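Local coordinates for protein cytochrome C'' (Methylophilus methylotrophus, PDB 1GU2) that carries a covalently bound heme c with two axial histidines and probably transfers electrons as a monomer, with heme reduction apparently coupled to proton transfer, at residues Phe39-Pro42 / Glu46-Cys49; Leu73-Arg76 / Arg81-Asp84. All coordinates share one frame; numbering follows the deposited sequence.

Contact 1: Phe39-Pro42 / Glu46-Cys49. With HEC (heme c), chain C.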
# COMPACT_ATOMS: atom_id res chain seq x y z
N PHE A 39 -8.47 -11.70 1.06
CA PHE A 39 -9.68 -11.42 0.30
C PHE A 39 -9.94 -12.57 -0.64
O PHE A 39 -9.10 -13.42 -0.90
CB PHE A 39 -9.55 -10.07 -0.42
CG PHE A 39 -8.33 -9.92 -1.29
CD1 PHE A 39 -8.23 -10.51 -2.54
CD2 PHE A 39 -7.27 -9.14 -0.85
CE1 PHE A 39 -7.11 -10.31 -3.35
CE2 PHE A 39 -6.14 -8.94 -1.62
CZ PHE A 39 -6.04 -9.53 -2.89
N LYS A 40 -11.17 -12.61 -1.17
CA LYS A 40 -11.61 -13.71 -2.02
C LYS A 40 -11.47 -13.30 -3.47
O LYS A 40 -12.09 -12.32 -3.90
CB LYS A 40 -13.04 -14.11 -1.70
CG LYS A 40 -13.55 -15.42 -2.27
CD LYS A 40 -15.04 -15.64 -1.93
CE LYS A 40 -15.60 -16.92 -2.56
NZ LYS A 40 -16.99 -17.21 -2.08
N THR A 41 -10.66 -14.01 -4.23
CA THR A 41 -10.58 -13.80 -5.66
C THR A 41 -11.79 -14.42 -6.33
O THR A 41 -12.50 -15.25 -5.70
CB THR A 41 -9.27 -14.33 -6.25
OG1 THR A 41 -9.32 -15.74 -6.12
CG2 THR A 41 -8.02 -13.83 -5.56
N PRO A 42 -12.09 -14.07 -7.57
CA PRO A 42 -13.27 -14.66 -8.23
C PRO A 42 -13.35 -16.18 -8.19
O PRO A 42 -14.44 -16.76 -8.05
CB PRO A 42 -13.13 -14.12 -9.70
CG PRO A 42 -12.43 -12.83 -9.51
CD PRO A 42 -11.41 -13.07 -8.43
N GLU A 46 -8.12 -17.52 -1.87
CA GLU A 46 -7.80 -16.33 -1.11
C GLU A 46 -6.45 -15.75 -1.51
O GLU A 46 -5.54 -16.51 -1.86
CB GLU A 46 -7.77 -16.69 0.38
CG GLU A 46 -9.16 -16.99 0.91
CD GLU A 46 -9.16 -17.38 2.38
OE1 GLU A 46 -8.08 -17.70 2.92
OE2 GLU A 46 -10.31 -17.40 2.85
N ALA A 47 -6.32 -14.45 -1.44
CA ALA A 47 -5.02 -13.78 -1.63
C ALA A 47 -4.99 -12.54 -0.72
O ALA A 47 -6.02 -12.14 -0.22
CB ALA A 47 -4.78 -13.36 -3.07
N ALA A 48 -3.81 -11.98 -0.53
CA ALA A 48 -3.61 -10.75 0.23
C ALA A 48 -2.53 -9.93 -0.45
O ALA A 48 -1.76 -10.47 -1.25
CB ALA A 48 -3.16 -11.03 1.66
N CYS A 49 -2.43 -8.65 -0.14
CA CYS A 49 -1.27 -7.89 -0.63
C CYS A 49 0.06 -8.62 -0.26
O CYS A 49 0.99 -8.66 -1.06
CB CYS A 49 -1.23 -6.49 -0.05
SG CYS A 49 -2.77 -5.55 -0.11
FE HEC C . 1.46 -4.68 -5.34
CHA HEC C . 3.69 -2.66 -6.98
CHB HEC C . 0.81 -2.15 -3.15
CHC HEC C . -1.12 -6.53 -4.03
CHD HEC C . 2.40 -7.32 -7.32
NA HEC C . 2.15 -2.82 -5.07
C1A HEC C . 3.08 -2.12 -5.86
C2A HEC C . 3.27 -0.80 -5.34
C3A HEC C . 2.50 -0.67 -4.25
C4A HEC C . 1.78 -1.91 -4.09
CMA HEC C . 2.35 0.56 -3.32
CAA HEC C . 4.20 0.26 -5.96
CBA HEC C . 3.46 1.18 -6.96
CGA HEC C . 4.37 2.18 -7.58
O1A HEC C . 4.13 2.57 -8.74
O2A HEC C . 5.34 2.63 -6.94
NB HEC C . 0.11 -4.38 -3.89
C1B HEC C . -0.03 -3.27 -3.11
C2B HEC C . -1.21 -3.41 -2.26
C3B HEC C . -1.76 -4.63 -2.53
C4B HEC C . -0.92 -5.24 -3.53
CMB HEC C . -1.72 -2.36 -1.26
CAB HEC C . -3.01 -5.30 -1.91
CBB HEC C . -4.26 -4.46 -2.12
NC HEC C . 0.79 -6.55 -5.61
C1C HEC C . -0.27 -7.15 -4.94
C2C HEC C . -0.35 -8.54 -5.32
C3C HEC C . 0.64 -8.78 -6.22
C4C HEC C . 1.35 -7.54 -6.42
CMC HEC C . -1.38 -9.51 -4.69
CAC HEC C . 1.08 -10.09 -6.88
CBC HEC C . -0.03 -10.77 -7.68
ND HEC C . 2.77 -4.93 -6.82
C1D HEC C . 2.99 -6.11 -7.56
C2D HEC C . 3.86 -5.83 -8.67
C3D HEC C . 4.08 -4.48 -8.69
C4D HEC C . 3.51 -3.94 -7.47
CMD HEC C . 4.39 -6.88 -9.67
CAD HEC C . 4.76 -3.69 -9.83
CBD HEC C . 6.30 -3.86 -9.85
CGD HEC C . 7.04 -2.84 -9.01
O1D HEC C . 8.22 -3.07 -8.60
O2D HEC C . 6.48 -1.74 -8.75
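The carbonyl oxygen of Ala47 lies beneath the centre of the Phe39 ring, 3.2 Å from its plane, while the same atom accepts the backbone hydrogen bond from Phe39. That bond is short, 2.8 Å from Phe39 N to Ala47 O. The ring reaches this place because chi1 is 53°: CG is set between the backbone N and the carbonyl carbon, and the phenyl folds over the neighbouring strand. Phe39 CE2 reaches Ala48 CA at 3.6 Å, while on the other edge of the ring Phe39 CE1 meets Ala47 CB at 3.8 Å. Ala48 N also lies under the covered face.

The return bond, Ala47 N to Phe39 O at 3.0 Å, completes a hydrogen-bonded antiparallel pair; Lys40 and Glu46 form the adjacent non-hydrogen-bonded pair. Together they make a two-stranded beta hairpin of strands 39-40 and 46-47, which leads directly into the heme-attachment sequence. Phe39 O receives a second, weaker approach from Glu46 CA at 3.2 Å, a CA-H...O contact. On the face shared by Phe39 and Ala47, the Thr41 methyl CG2 meets Ala47 CB, while Thr41 OG1 turns to hydrogen bonds with Lys45 O and Ser43 OG inside the turn. The Phe39 side chain also touches Ile99 and Leu100 of helix 85-100, placing the hairpin against that helix.

Beyond Ala48, whose N is hydrogen-bonded to Ser51 OG, the chain reaches Cys49. Its SG is bonded covalently to HEC CAB at 1.8 Å, the first of the two thioether links of the c-type CXXCH motif completed by Cys52 and the axial ligand His53.

Contact 2: Leu73-Arg76 / Arg81-Asp84. With HEC (heme c), chain C.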
# COMPACT_ATOMS: atom_id res chain seq x y z
N LEU A 73 8.42 -2.27 -0.90
CA LEU A 73 7.51 -1.14 -0.90
C LEU A 73 7.85 -0.02 0.09
O LEU A 73 7.52 1.14 -0.16
CB LEU A 73 6.10 -1.62 -0.60
CG LEU A 73 5.49 -2.62 -1.61
CD1 LEU A 73 4.03 -2.89 -1.27
CD2 LEU A 73 5.66 -2.13 -3.05
N ALA A 74 8.53 -0.35 1.21
CA ALA A 74 8.79 0.65 2.23
C ALA A 74 9.79 1.68 1.77
O ALA A 74 10.91 1.32 1.39
CB ALA A 74 9.29 -0.05 3.48
N PRO A 75 9.44 2.96 1.73
CA PRO A 75 10.34 3.98 1.11
C PRO A 75 11.58 4.31 1.90
O PRO A 75 12.53 4.83 1.31
CB PRO A 75 9.43 5.20 0.92
CG PRO A 75 8.39 5.04 1.97
CD PRO A 75 8.13 3.53 2.07
N ARG A 76 11.66 3.95 3.17
CA ARG A 76 12.95 4.11 3.89
C ARG A 76 13.96 3.08 3.41
O ARG A 76 15.17 3.32 3.45
CB ARG A 76 12.72 4.10 5.40
CG ARG A 76 14.00 4.27 6.20
CD ARG A 76 14.74 5.55 5.98
NE ARG A 76 14.08 6.80 6.36
CZ ARG A 76 14.33 7.99 5.78
NH1 ARG A 76 13.69 9.09 6.19
NH2 ARG A 76 15.20 8.17 4.79
N ARG A 81 10.72 4.30 -4.15
CA ARG A 81 9.26 4.30 -4.00
C ARG A 81 8.71 5.68 -3.70
O ARG A 81 9.16 6.33 -2.73
CB ARG A 81 8.83 3.31 -2.91
CG ARG A 81 9.12 1.83 -3.20
CD ARG A 81 8.41 1.36 -4.46
NE ARG A 81 8.58 -0.08 -4.62
CZ ARG A 81 8.23 -0.71 -5.73
NH1 ARG A 81 8.41 -2.02 -5.78
NH2 ARG A 81 7.74 -0.04 -6.77
N PHE A 82 7.77 6.14 -4.51
CA PHE A 82 7.08 7.43 -4.43
C PHE A 82 7.91 8.60 -4.92
O PHE A 82 7.40 9.75 -4.91
CB PHE A 82 6.47 7.73 -3.05
CG PHE A 82 5.55 6.63 -2.54
CD1 PHE A 82 6.03 5.66 -1.65
CD2 PHE A 82 4.25 6.55 -2.97
CE1 PHE A 82 5.21 4.64 -1.20
CE2 PHE A 82 3.41 5.54 -2.53
CZ PHE A 82 3.90 4.54 -1.68
N THR A 83 9.14 8.40 -5.44
CA THR A 83 9.89 9.54 -5.97
C THR A 83 9.30 10.06 -7.27
O THR A 83 9.42 11.28 -7.53
CB THR A 83 11.36 9.17 -6.12
OG1 THR A 83 11.84 8.88 -4.79
CG2 THR A 83 12.15 10.33 -6.73
N ASP A 84 8.72 9.18 -8.04
CA ASP A 84 8.14 9.44 -9.33
C ASP A 84 6.75 10.01 -9.10
O ASP A 84 5.72 9.48 -9.46
CB ASP A 84 8.06 8.21 -10.20
CG ASP A 84 7.34 7.04 -9.60
OD1 ASP A 84 7.25 6.90 -8.38
OD2 ASP A 84 6.86 6.16 -10.40
FE HEC C . 1.46 -4.68 -5.34
CHA HEC C . 3.69 -2.66 -6.98
CHB HEC C . 0.81 -2.15 -3.15
CHC HEC C . -1.12 -6.53 -4.03
CHD HEC C . 2.40 -7.32 -7.32
NA HEC C . 2.15 -2.82 -5.07
C1A HEC C . 3.08 -2.12 -5.86
C2A HEC C . 3.27 -0.80 -5.34
C3A HEC C . 2.50 -0.67 -4.25
C4A HEC C . 1.78 -1.91 -4.09
CMA HEC C . 2.35 0.56 -3.32
CAA HEC C . 4.20 0.26 -5.96
CBA HEC C . 3.46 1.18 -6.96
CGA HEC C . 4.37 2.18 -7.58
O1A HEC C . 4.13 2.57 -8.74
O2A HEC C . 5.34 2.63 -6.94
NB HEC C . 0.11 -4.38 -3.89
C1B HEC C . -0.03 -3.27 -3.11
C2B HEC C . -1.21 -3.41 -2.26
C3B HEC C . -1.76 -4.63 -2.53
C4B HEC C . -0.92 -5.24 -3.53
CMB HEC C . -1.72 -2.36 -1.26
CAB HEC C . -3.01 -5.30 -1.91
CBB HEC C . -4.26 -4.46 -2.12
NC HEC C . 0.79 -6.55 -5.61
C1C HEC C . -0.27 -7.15 -4.94
C2C HEC C . -0.35 -8.54 -5.32
C3C HEC C . 0.64 -8.78 -6.22
C4C HEC C . 1.35 -7.54 -6.42
CMC HEC C . -1.38 -9.51 -4.69
CAC HEC C . 1.08 -10.09 -6.88
CBC HEC C . -0.03 -10.77 -7.68
ND HEC C . 2.77 -4.93 -6.82
C1D HEC C . 2.99 -6.11 -7.56
C2D HEC C . 3.86 -5.83 -8.67
C3D HEC C . 4.08 -4.48 -8.69
C4D HEC C . 3.51 -3.94 -7.47
CMD HEC C . 4.39 -6.88 -9.67
CAD HEC C . 4.76 -3.69 -9.83
CBD HEC C . 6.30 -3.86 -9.85
CGD HEC C . 7.04 -2.84 -9.01
O1D HEC C . 8.22 -3.07 -8.60
O2D HEC C . 6.48 -1.74 -8.75
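Leu73 and Arg81 lie along one another: a bend at chi2 (-60°) lays the arginine chain on the Leu73 backbone, with Arg81 CG 3.5 Å from Leu73 O. No hydrogen bond joins the two segments; they meet by van der Waals packing. Leu73 CD2 lies over one guanidinium face, 3.9 Å from Arg81 NH1, and touches the porphyrin as well, 3.6 Å from HEC C2A. The apolar pair is Pro75 and Phe82, where Pro75 CB abuts the ring edge, 4.3 Å from Phe82 CD1; the ring also packs on helices 2-19 and 106-118.

Hydrogen bonds run from the arginine to the heme. Arg81 NH1 donates to HEC O1D at 3.0 Å and Arg81 NH2 to HEC O2D at 2.9 Å. The two bonds, one to each oxygen, grip a propionate carboxylate turned some 45° out of the guanidinium plane and would be expected to favour its ionised form. Backbone carbonyls fix the rotation of the arginine: Arg81 NE donates to Pro72 O, and Arg81 NH1 also to Pro71 O.

These two loop segments between strand 69-70 and helix 85-100 form part of a heme c pocket, a leucine against the macrocycle beside bidentate arginine-propionate hydrogen bonding.

Contact 1 and contact 2 follow one another along the chain and lie on opposite sides of its centre, their centres 25 Å apart and their nearest atoms about 6 Å apart without touching. The heme c is what joins them, through a covalent hold at one edge in contact 1 and through packing and hydrogen bonding at another in contact 2. Each contact also approaches the axial ligand His53: its side chain is about 5 Å from that of Cys49 in contact 1 and about 4 Å from that of Leu73 in contact 2. Leu73 and Cys49 are themselves about 6 Å apart between side chains.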